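Local coordinates for protein alcohol dehydrogenase (PDB 1H2B) that probably oxidises alcohols with NAD+ as coenzyme, as a zinc-containing dehydrogenase that binds the dinucleotide and zinc ions, at residues 178-181 against 182-186; 141-145 against 146-150; 199-202 against 203-207; 313-316 against 317-321. One frame throughout, in Å; residues are numbered along the deposited sequence.

Contact 1: 178-181 against 182-186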
loop_
_atom_site.group_PDB
_atom_site.type_symbol
_atom_site.label_atom_id
_atom_site.label_comp_id
_atom_site.label_asym_id
_atom_site.label_seq_id
_atom_site.Cartn_x
_atom_site.Cartn_y
_atom_site.Cartn_z
ATOM N N LYS B 178 -2.782 -7.076 11.541
ATOM C CA LYS B 178 -2.586 -6.733 10.101
ATOM C C LYS B 178 -2.293 -5.270 9.926
ATOM O O LYS B 178 -1.353 -4.902 9.187
ATOM C CB LYS B 178 -3.810 -7.104 9.281
ATOM C CG LYS B 178 -4.035 -8.586 9.198
ATOM C CD LYS B 178 -4.924 -8.925 7.999
ATOM C CE LYS B 178 -4.317 -10.034 7.183
ATOM N NZ LYS B 178 -4.826 -10.212 5.773
ATOM N N LYS B 179 -3.055 -4.392 10.590
ATOM C CA LYS B 179 -2.745 -2.967 10.528
ATOM C C LYS B 179 -1.315 -2.696 11.024
ATOM O O LYS B 179 -0.521 -2.025 10.354
ATOM C CB LYS B 179 -3.724 -2.127 11.378
ATOM C CG LYS B 179 -5.146 -2.036 10.842
ATOM C CD LYS B 179 -5.892 -1.114 11.782
ATOM C CE LYS B 179 -7.218 -0.686 11.195
ATOM N NZ LYS B 179 -8.083 -1.848 10.958
ATOM N N ALA B 180 -0.950 -3.287 12.156
ATOM C CA ALA B 180 0.367 -3.078 12.752
ATOM C C ALA B 180 1.474 -3.494 11.801
ATOM O O ALA B 180 2.489 -2.787 11.714
ATOM C CB ALA B 180 0.486 -3.854 14.071
ATOM N N ALA B 181 1.311 -4.653 11.165
ATOM C CA ALA B 181 2.374 -5.301 10.393
ATOM C C ALA B 181 2.834 -4.398 9.249
ATOM O O ALA B 181 4.015 -4.445 8.843
ATOM C CB ALA B 181 1.927 -6.564 9.878
ATOM N N ARG B 182 1.943 -3.514 8.802
ATOM C CA ARG B 182 2.235 -2.690 7.611
ATOM C C ARG B 182 3.473 -1.793 7.775
ATOM O O ARG B 182 4.088 -1.346 6.761
ATOM C CB ARG B 182 1.011 -1.810 7.299
ATOM C CG ARG B 182 -0.096 -2.627 6.668
ATOM C CD ARG B 182 -1.481 -2.032 6.895
ATOM N NE ARG B 182 -1.556 -0.636 6.463
ATOM C CZ ARG B 182 -2.473 0.234 6.886
ATOM N NH1 ARG B 182 -3.390 -0.158 7.799
ATOM N NH2 ARG B 182 -2.464 1.499 6.404
ATOM N N THR B 183 3.835 -1.477 9.009
ATOM C CA THR B 183 4.995 -0.638 9.263
ATOM C C THR B 183 6.015 -1.258 10.241
ATOM O O THR B 183 6.840 -0.551 10.830
ATOM C CB THR B 183 4.606 0.734 9.791
ATOM O OG1 THR B 183 3.819 0.613 10.999
ATOM C CG2 THR B 183 3.714 1.495 8.788
ATOM N N LEU B 184 5.899 -2.546 10.478
ATOM C CA LEU B 184 6.832 -3.205 11.395
ATOM C C LEU B 184 7.896 -3.844 10.494
ATOM O O LEU B 184 7.670 -4.016 9.300
ATOM C CB LEU B 184 6.098 -4.232 12.302
ATOM C CG LEU B 184 5.310 -3.481 13.390
ATOM C CD1 LEU B 184 4.435 -4.505 14.157
ATOM C CD2 LEU B 184 6.186 -2.672 14.393
ATOM N N TYR B 185 9.071 -4.036 11.056
ATOM C CA TYR B 185 10.218 -4.550 10.285
ATOM C C TYR B 185 11.159 -5.112 11.334
ATOM O O TYR B 185 10.969 -4.827 12.522
ATOM C CB TYR B 185 10.851 -3.400 9.527
ATOM C CG TYR B 185 11.215 -2.213 10.390
ATOM C CD1 TYR B 185 12.394 -2.176 11.112
ATOM C CD2 TYR B 185 10.368 -1.090 10.453
ATOM C CE1 TYR B 185 12.726 -1.076 11.908
ATOM C CE2 TYR B 185 10.691 -0.004 11.225
ATOM C CZ TYR B 185 11.877 0.004 11.948
ATOM O OH TYR B 185 12.209 1.082 12.733
ATOM N N PRO B 186 12.189 -5.902 10.971
ATOM C CA PRO B 186 13.127 -6.400 11.985
ATOM C C PRO B 186 13.854 -5.302 12.749
ATOM O O PRO B 186 14.459 -4.411 12.129
ATOM C CB PRO B 186 14.141 -7.255 11.165
ATOM C CG PRO B 186 13.359 -7.608 9.871
ATOM C CD PRO B 186 12.524 -6.366 9.607
#
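Lys179 O takes two hydrogen bonds: the backbone Arg182 N reaches it at 3.3 Å, and Arg280 NH1, from strand 279-283, comes in from outside the segments. The same Arg280 nitrogen also bonds Thr183 OG1, so one guanidinium ties the last turn of helix 166-181 to the chain leaving it. That turn closes by bonds three residues apart. After Arg182 N, Thr183 N binds Ala180 O at 3.3 Å, and Leu184 N binds Ala181 O at 3.1 Å, the latter closing a type I beta turn.

Arg182 folds back along the helix beside Lys179, the two chains pointing the same way. A bend at chi3 (54°) brings its guanidinium round so that Lys179 CG meets it in plane at its edge, 4.0 Å from NH1. Lys179 NZ is occupied by Ser307 OG and by Glu301 of the third subunit. On the inner side Leu184 CG sits 3.4 Å from Ala180 O, and its CD1 touches Ala180 CB at 4.0 Å, while the leucine also packs on Val257. The carbonyls ending a helix carry the negative end of its dipole, which the positive charge of Arg280 would probably offset.

Contact 2: 141-145 against 146-150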
loop_
_atom_site.group_PDB
_atom_site.type_symbol
_atom_site.label_atom_id
_atom_site.label_comp_id
_atom_site.label_asym_id
_atom_site.label_seq_id
_atom_site.Cartn_x
_atom_site.Cartn_y
_atom_site.Cartn_z
ATOM N N MET B 141 -29.233 -20.080 18.439
ATOM C CA MET B 141 -29.144 -18.700 17.974
ATOM C C MET B 141 -29.309 -18.665 16.471
ATOM O O MET B 141 -28.752 -19.493 15.775
ATOM C CB MET B 141 -27.751 -18.112 18.330
ATOM C CG MET B 141 -27.695 -16.622 18.067
ATOM S SD MET B 141 -25.952 -15.990 18.174
ATOM C CE MET B 141 -25.546 -16.110 16.393
ATOM N N ARG B 142 -30.105 -17.710 15.993
ATOM C CA ARG B 142 -30.227 -17.450 14.565
ATOM C C ARG B 142 -29.157 -16.500 14.035
ATOM O O ARG B 142 -28.679 -15.565 14.747
ATOM C CB ARG B 142 -31.654 -17.015 14.202
ATOM C CG ARG B 142 -32.085 -15.645 14.699
ATOM C CD ARG B 142 -33.530 -15.311 14.360
ATOM N NE ARG B 142 -33.790 -13.893 14.557
ATOM C CZ ARG B 142 -34.830 -13.255 14.012
ATOM N NH1 ARG B 142 -35.731 -13.924 13.278
ATOM N NH2 ARG B 142 -35.012 -11.945 14.224
ATOM N N THR B 143 -28.780 -16.745 12.776
ATOM C CA THR B 143 -27.771 -15.925 12.128
ATOM C C THR B 143 -27.962 -16.025 10.626
ATOM O O THR B 143 -28.932 -16.653 10.199
ATOM C CB THR B 143 -26.356 -16.351 12.613
ATOM O OG1 THR B 143 -25.412 -15.433 12.066
ATOM C CG2 THR B 143 -25.951 -17.728 12.094
ATOM N N SER B 144 -27.023 -15.463 9.849
ATOM C CA SER B 144 -27.058 -15.526 8.374
ATOM C C SER B 144 -26.017 -16.529 7.897
ATOM O O SER B 144 -24.943 -16.677 8.469
ATOM C CB SER B 144 -26.727 -14.181 7.764
ATOM O OG SER B 144 -26.482 -14.319 6.347
ATOM N N HIS B 145 -26.326 -17.247 6.805
ATOM C CA HIS B 145 -25.343 -18.154 6.234
ATOM C C HIS B 145 -24.074 -17.381 5.838
ATOM O O HIS B 145 -22.995 -17.985 5.837
ATOM C CB HIS B 145 -25.912 -18.901 4.984
ATOM C CG HIS B 145 -26.033 -18.036 3.777
ATOM N ND1 HIS B 145 -27.151 -17.279 3.510
ATOM C CD2 HIS B 145 -25.156 -17.776 2.769
ATOM C CE1 HIS B 145 -26.961 -16.583 2.401
ATOM N NE2 HIS B 145 -25.768 -16.879 1.926
ATOM N N ARG B 146 -24.218 -16.079 5.570
ATOM C CA ARG B 146 -23.060 -15.242 5.208
ATOM C C ARG B 146 -22.085 -15.101 6.394
ATOM O O ARG B 146 -20.931 -14.720 6.183
ATOM C CB ARG B 146 -23.459 -13.855 4.725
ATOM C CG ARG B 146 -24.104 -13.914 3.349
ATOM C CD ARG B 146 -24.405 -12.528 2.808
ATOM N NE ARG B 146 -23.270 -12.104 1.993
ATOM C CZ ARG B 146 -22.383 -11.184 2.343
ATOM N NH1 ARG B 146 -22.494 -10.544 3.494
ATOM N NH2 ARG B 146 -21.388 -10.892 1.528
ATOM N N SER B 147 -22.529 -15.413 7.603
ATOM C CA SER B 147 -21.683 -15.261 8.794
ATOM C C SER B 147 -21.002 -16.564 9.148
ATOM O O SER B 147 -20.207 -16.632 10.070
ATOM C CB SER B 147 -22.557 -14.822 10.006
ATOM O OG SER B 147 -23.310 -13.672 9.692
ATOM N N VAL B 148 -21.377 -17.651 8.454
ATOM C CA VAL B 148 -20.888 -18.962 8.836
ATOM C C VAL B 148 -19.571 -19.355 8.165
ATOM O O VAL B 148 -19.418 -19.205 6.944
ATOM C CB VAL B 148 -21.948 -20.042 8.465
ATOM C CG1 VAL B 148 -21.443 -21.468 8.735
ATOM C CG2 VAL B 148 -23.185 -19.814 9.282
ATOM N N ILE B 149 -18.662 -19.892 8.966
ATOM C CA ILE B 149 -17.475 -20.577 8.440
ATOM C C ILE B 149 -17.517 -22.002 8.951
ATOM O O ILE B 149 -17.554 -22.247 10.157
ATOM C CB ILE B 149 -16.188 -19.870 8.868
ATOM C CG1 ILE B 149 -16.090 -18.566 8.100
ATOM C CG2 ILE B 149 -14.969 -20.796 8.554
ATOM C CD1 ILE B 149 -14.901 -17.763 8.546
ATOM N N LYS B 150 -17.517 -22.947 8.008
ATOM C CA LYS B 150 -17.505 -24.358 8.348
ATOM C C LYS B 150 -16.134 -24.817 8.821
ATOM O O LYS B 150 -15.099 -24.468 8.234
ATOM C CB LYS B 150 -17.898 -25.169 7.104
ATOM C CG LYS B 150 -19.321 -25.117 6.829
ATOM C CD LYS B 150 -19.669 -25.905 5.559
ATOM C CE LYS B 150 -19.590 -27.385 5.784
ATOM N NZ LYS B 150 -19.875 -28.063 4.462
#
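Ser144 OG accepts a hydrogen bond from the backbone Arg146 N at 3.0 Å, the side-chain bond of an ST turn. Two backbone bonds span three residues each and wind the corner into a short 3-10 turn: Ser147 N to Ser144 O at 2.9 Å, and Val148 N to His145 O at 3.1 Å. Ser147 OG is hydrogen-bonded to Ala106 O.

The ring contact is a CH-pi one. His145 CG stands between its own backbone N and carbonyl carbon (chi1 73°), which turns one ring face to the next residue, with Arg146 N and CG over it. Arg146 CG lies 4.0 Å from the His145 ring centroid, displaced toward the NE2 side, while the guanidinium plane is 86° from that of the ring. His145 ND1 is hydrogen-bonded to Asp43 OD2. Replacing His145 with an alanine would probably leave Asp43 without this hydrogen-bonding mate and open a gap beside Arg146 CG.

Simple packing completes the turn: Thr143 OG1 rests 3.6 Å from Ser147 CB, and Val148 CG2 lies 3.7 Å from Ser144 O. The Arg146 side chain runs on to about 4 Å from that of Cys115, a ligand of the second zinc. The turn joins strand 140-143, paired with strand 44-52, to strand 148-150, paired with strand 100-103, and Ile149 leans on helix 312-323.

Contact 3: 199-202 against 203-207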
loop_
_atom_site.group_PDB
_atom_site.type_symbol
_atom_site.label_atom_id
_atom_site.label_comp_id
_atom_site.label_asym_id
_atom_site.label_seq_id
_atom_site.Cartn_x
_atom_site.Cartn_y
_atom_site.Cartn_z
ATOM N N GLY B 199 -5.788 -9.435 23.903
ATOM C CA GLY B 199 -4.369 -9.180 23.928
ATOM C C GLY B 199 -3.483 -10.421 23.899
ATOM O O GLY B 199 -2.433 -10.385 23.252
ATOM N N HIS B 200 -3.866 -11.480 24.614
ATOM C CA HIS B 200 -3.022 -12.673 24.625
ATOM C C HIS B 200 -3.003 -13.344 23.266
ATOM O O HIS B 200 -1.996 -13.945 22.867
ATOM C CB HIS B 200 -3.423 -13.615 25.766
ATOM C CG HIS B 200 -4.468 -14.611 25.382
ATOM N ND1 HIS B 200 -5.800 -14.293 25.337
ATOM C CD2 HIS B 200 -4.378 -15.935 25.070
ATOM C CE1 HIS B 200 -6.496 -15.362 24.979
ATOM N NE2 HIS B 200 -5.658 -16.379 24.828
ATOM N N ILE B 201 -4.079 -13.164 22.484
ATOM C CA ILE B 201 -4.065 -13.611 21.107
ATOM C C ILE B 201 -3.168 -12.725 20.289
ATOM O O ILE B 201 -2.360 -13.196 19.491
ATOM C CB ILE B 201 -5.510 -13.655 20.526
ATOM C CG1 ILE B 201 -6.348 -14.619 21.393
ATOM C CG2 ILE B 201 -5.474 -14.141 19.077
ATOM C CD1 ILE B 201 -7.845 -14.684 20.994
ATOM N N ALA B 202 -3.262 -11.407 20.512
ATOM C CA ALA B 202 -2.419 -10.480 19.748
ATOM C C ALA B 202 -0.923 -10.749 19.965
ATOM O O ALA B 202 -0.152 -10.635 19.021
ATOM C CB ALA B 202 -2.764 -9.027 20.080
ATOM N N VAL B 203 -0.523 -11.129 21.182
ATOM C CA VAL B 203 0.904 -11.452 21.410
ATOM C C VAL B 203 1.340 -12.548 20.450
ATOM O O VAL B 203 2.379 -12.415 19.789
ATOM C CB VAL B 203 1.175 -11.920 22.877
ATOM C CG1 VAL B 203 2.635 -12.507 23.026
ATOM C CG2 VAL B 203 0.956 -10.774 23.862
ATOM N N GLN B 204 0.549 -13.620 20.364
ATOM C CA GLN B 204 0.868 -14.723 19.465
ATOM C C GLN B 204 0.880 -14.281 18.009
ATOM O O GLN B 204 1.756 -14.643 17.237
ATOM C CB GLN B 204 -0.154 -15.855 19.607
ATOM C CG GLN B 204 -0.227 -16.433 20.998
ATOM C CD GLN B 204 -1.353 -17.430 21.109
ATOM O OE1 GLN B 204 -1.320 -18.491 20.442
ATOM N NE2 GLN B 204 -2.386 -17.087 21.878
ATOM N N LEU B 205 -0.104 -13.493 17.624
ATOM C CA LEU B 205 -0.163 -13.070 16.247
ATOM C C LEU B 205 0.976 -12.142 15.842
ATOM O O LEU B 205 1.416 -12.226 14.720
ATOM C CB LEU B 205 -1.522 -12.398 15.970
ATOM C CG LEU B 205 -2.717 -13.336 16.080
ATOM C CD1 LEU B 205 -4.010 -12.532 15.907
ATOM C CD2 LEU B 205 -2.659 -14.383 14.980
ATOM N N LEU B 206 1.413 -11.264 16.742
ATOM C CA LEU B 206 2.548 -10.380 16.455
ATOM C C LEU B 206 3.796 -11.242 16.175
ATOM O O LEU B 206 4.592 -10.909 15.296
ATOM C CB LEU B 206 2.781 -9.374 17.566
ATOM C CG LEU B 206 1.727 -8.236 17.700
ATOM C CD1 LEU B 206 1.800 -7.570 19.070
ATOM C CD2 LEU B 206 2.013 -7.238 16.524
ATOM N N LYS B 207 3.937 -12.361 16.883
ATOM C CA LYS B 207 5.092 -13.231 16.596
ATOM C C LYS B 207 5.026 -14.015 15.283
ATOM O O LYS B 207 6.072 -14.337 14.691
ATOM C CB LYS B 207 5.298 -14.211 17.766
ATOM C CG LYS B 207 5.655 -13.547 19.095
ATOM C CD LYS B 207 6.963 -12.755 19.058
ATOM C CE LYS B 207 8.148 -13.660 18.747
ATOM N NZ LYS B 207 9.432 -12.961 18.999
#
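Ile201 and Leu205 run side by side, one turn apart, on helix 197-209 of a beta-alpha-beta unit, whose first turn holds Gly199, consistent with the last glycine of a Rossmann-type Gly-x-Gly-x-x-Gly motif. Ile201 CG2 meets Leu205 CD1 at 3.8 Å, both side chains pointing the same way. They line the flank that faces helix 166-181, where Ile201 packs on Ala169 and Leu205 on Tyr174 and Val177.

His200 and Gln204 also run side by side, their ring and amide planes 36° apart. With CG anti to the carbonyl carbon (chi1 -60°) and the chain extended beyond, Gln204 lies back over His200 O. Gln204 NE2 gives its main hydrogen bond to Arg328 O and only a weak one, 3.3 Å, to His200 O, and stands 3.9 Å from His200 CD2. The imidazole is pinned at both nitrogens, ND1 on Gly196 O and NE2 on Glu330 N. A carbonyl at one and an amide N-H at the other are consistent with a neutral ring whose proton is on ND1. The glycine-rich loop and the chain at Glu330 are thereby tied to one side chain.

Backbone bonds four residues apart hold the spacing of these pairs: Val203 N to Gly199 O at 2.9 Å, and Leu205 N to Ile201 O also at 2.9 Å. The tightest is at Ala202, whose O receives Leu206 N at 2.8 Å and has Leu206 CG 3.3 Å away.

Contact 4: 313-316 against 317-321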
loop_
_atom_site.group_PDB
_atom_site.type_symbol
_atom_site.label_atom_id
_atom_site.label_comp_id
_atom_site.label_asym_id
_atom_site.label_seq_id
_atom_site.Cartn_x
_atom_site.Cartn_y
_atom_site.Cartn_z
ATOM N N VAL B 313 -13.171 -12.456 5.358
ATOM C CA VAL B 313 -11.917 -13.050 4.875
ATOM C C VAL B 313 -10.881 -13.141 6.005
ATOM O O VAL B 313 -10.179 -14.149 6.151
ATOM C CB VAL B 313 -11.391 -12.316 3.628
ATOM C CG1 VAL B 313 -9.941 -12.684 3.319
ATOM C CG2 VAL B 313 -12.325 -12.631 2.431
ATOM N N GLU B 314 -10.807 -12.098 6.813
ATOM C CA GLU B 314 -9.890 -12.095 7.967
ATOM C C GLU B 314 -10.242 -13.214 8.963
ATOM O O GLU B 314 -9.346 -13.872 9.484
ATOM C CB GLU B 314 -9.935 -10.727 8.660
ATOM C CG GLU B 314 -9.183 -9.711 7.803
ATOM C CD GLU B 314 -9.407 -8.251 8.195
ATOM O OE1 GLU B 314 -10.424 -7.923 8.848
ATOM O OE2 GLU B 314 -8.535 -7.434 7.810
ATOM N N LEU B 315 -11.539 -13.468 9.209
ATOM C CA LEU B 315 -11.896 -14.578 10.109
ATOM C C LEU B 315 -11.439 -15.901 9.469
ATOM O O LEU B 315 -10.898 -16.765 10.172
ATOM C CB LEU B 315 -13.414 -14.629 10.379
ATOM C CG LEU B 315 -13.820 -15.725 11.369
ATOM C CD1 LEU B 315 -13.122 -15.692 12.732
ATOM C CD2 LEU B 315 -15.357 -15.626 11.444
ATOM N N HIS B 316 -11.623 -16.022 8.159
ATOM C CA HIS B 316 -11.175 -17.239 7.491
ATOM C C HIS B 316 -9.674 -17.440 7.620
ATOM O O HIS B 316 -9.220 -18.550 7.907
ATOM C CB HIS B 316 -11.564 -17.153 6.010
ATOM C CG HIS B 316 -11.396 -18.447 5.300
ATOM N ND1 HIS B 316 -12.373 -19.419 5.281
ATOM C CD2 HIS B 316 -10.332 -18.959 4.652
ATOM C CE1 HIS B 316 -11.919 -20.471 4.619
ATOM N NE2 HIS B 316 -10.682 -20.214 4.229
ATOM N N GLU B 317 -8.882 -16.380 7.386
ATOM C CA GLU B 317 -7.437 -16.478 7.578
ATOM C C GLU B 317 -7.045 -16.861 9.000
ATOM O O GLU B 317 -6.143 -17.650 9.232
ATOM C CB GLU B 317 -6.781 -15.138 7.239
ATOM C CG GLU B 317 -6.918 -14.853 5.732
ATOM C CD GLU B 317 -6.486 -13.472 5.307
ATOM O OE1 GLU B 317 -5.974 -12.695 6.133
ATOM O OE2 GLU B 317 -6.652 -13.153 4.117
ATOM N N LEU B 318 -7.712 -16.259 9.989
ATOM C CA LEU B 318 -7.397 -16.565 11.357
ATOM C C LEU B 318 -7.741 -18.015 11.721
ATOM O O LEU B 318 -6.966 -18.666 12.406
ATOM C CB LEU B 318 -8.108 -15.529 12.283
ATOM C CG LEU B 318 -7.953 -15.860 13.758
ATOM C CD1 LEU B 318 -6.524 -15.717 14.323
ATOM C CD2 LEU B 318 -8.933 -14.960 14.509
ATOM N N VAL B 319 -8.906 -18.506 11.261
ATOM C CA VAL B 319 -9.272 -19.878 11.466
ATOM C C VAL B 319 -8.183 -20.792 10.857
ATOM O O VAL B 319 -7.829 -21.779 11.477
ATOM C CB VAL B 319 -10.628 -20.161 10.880
ATOM C CG1 VAL B 319 -10.904 -21.707 10.838
ATOM C CG2 VAL B 319 -11.690 -19.494 11.731
ATOM N N THR B 320 -7.680 -20.436 9.678
ATOM C CA THR B 320 -6.583 -21.200 9.078
ATOM C C THR B 320 -5.353 -21.272 10.004
ATOM O O THR B 320 -4.802 -22.355 10.268
ATOM C CB THR B 320 -6.207 -20.596 7.737
ATOM O OG1 THR B 320 -7.286 -20.781 6.802
ATOM C CG2 THR B 320 -4.954 -21.381 7.176
ATOM N N LEU B 321 -4.917 -20.136 10.559
ATOM C CA LEU B 321 -3.801 -20.128 11.491
ATOM C C LEU B 321 -4.063 -21.031 12.707
ATOM O O LEU B 321 -3.177 -21.733 13.182
ATOM C CB LEU B 321 -3.580 -18.701 12.022
ATOM C CG LEU B 321 -2.758 -17.733 11.222
ATOM C CD1 LEU B 321 -2.679 -16.417 12.014
ATOM C CD2 LEU B 321 -1.340 -18.296 10.931
#
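Glu317 N donates to Val313 O at 2.9 Å, nearly straight at 166°, and the Glu317 side chain lies back over the same turn. Its OE1 carries two bonds from helix 166-181: in the conformer given here, a salt bridge with Lys178 NZ, and a hydrogen bond with Tyr174 OH. Glu314 likewise binds outside the segments: its OE1 accepts from the backbone Asn311 N, as the glutamate of a capping box does, and pairs with Arg175 NH1.

Further backbone bonds continue the coil, Leu318 N to Glu314 O and Val319 N to Leu315 O at 2.9 Å each, then Thr320 N to His316 O at 3.0 Å.

Glu317 has its CG anti to the carbonyl carbon (chi1 -67°) and an extended chain beyond, which carries the carboxylate across Val313: OE2 comes to 3.4 Å from Val313 CG1. Shortened to an alanine, Glu317 would probably leave Lys178 and Tyr174 without their shared acceptor and open a gap beside that methyl. Round the helix the side chains of Leu315 and Val319 meet at 4.2 Å, Leu315 CD1 to Val319 CG2, while Val319 CG2 sits close, 3.2 Å, to Leu315 O. Outside, Tyr185 of the second subunit packs on Glu317, and Arg116 of the fourth packs on Val313.

The regular four-residue spacing is that of a plain alpha helix, here the one following strand 303-306, the outermost strand, within this chain, of the Rossmann-type parallel sheet.

In the fold
From the N terminus the four contacts come in series: 141-150, then 178-186, 199-207 and 313-321. Each is a local turn or helix segment, so none nests within or crosses another, and the long-range joins are made by what they touch. Contact 2 turns the chain between two strands of the GroES-like part, and its Ile149 reaches contact 4 at Leu315. Contact 1 ends helix 166-181 and leads toward strand 189-193; contact 3 lies on the helix following that strand. Contact 4 is the meeting point, bridged to contact 1 by Lys178 in the conformer given and packed against contact 3 through Leu205, which ties the GroES-like part to the coenzyme-binding part.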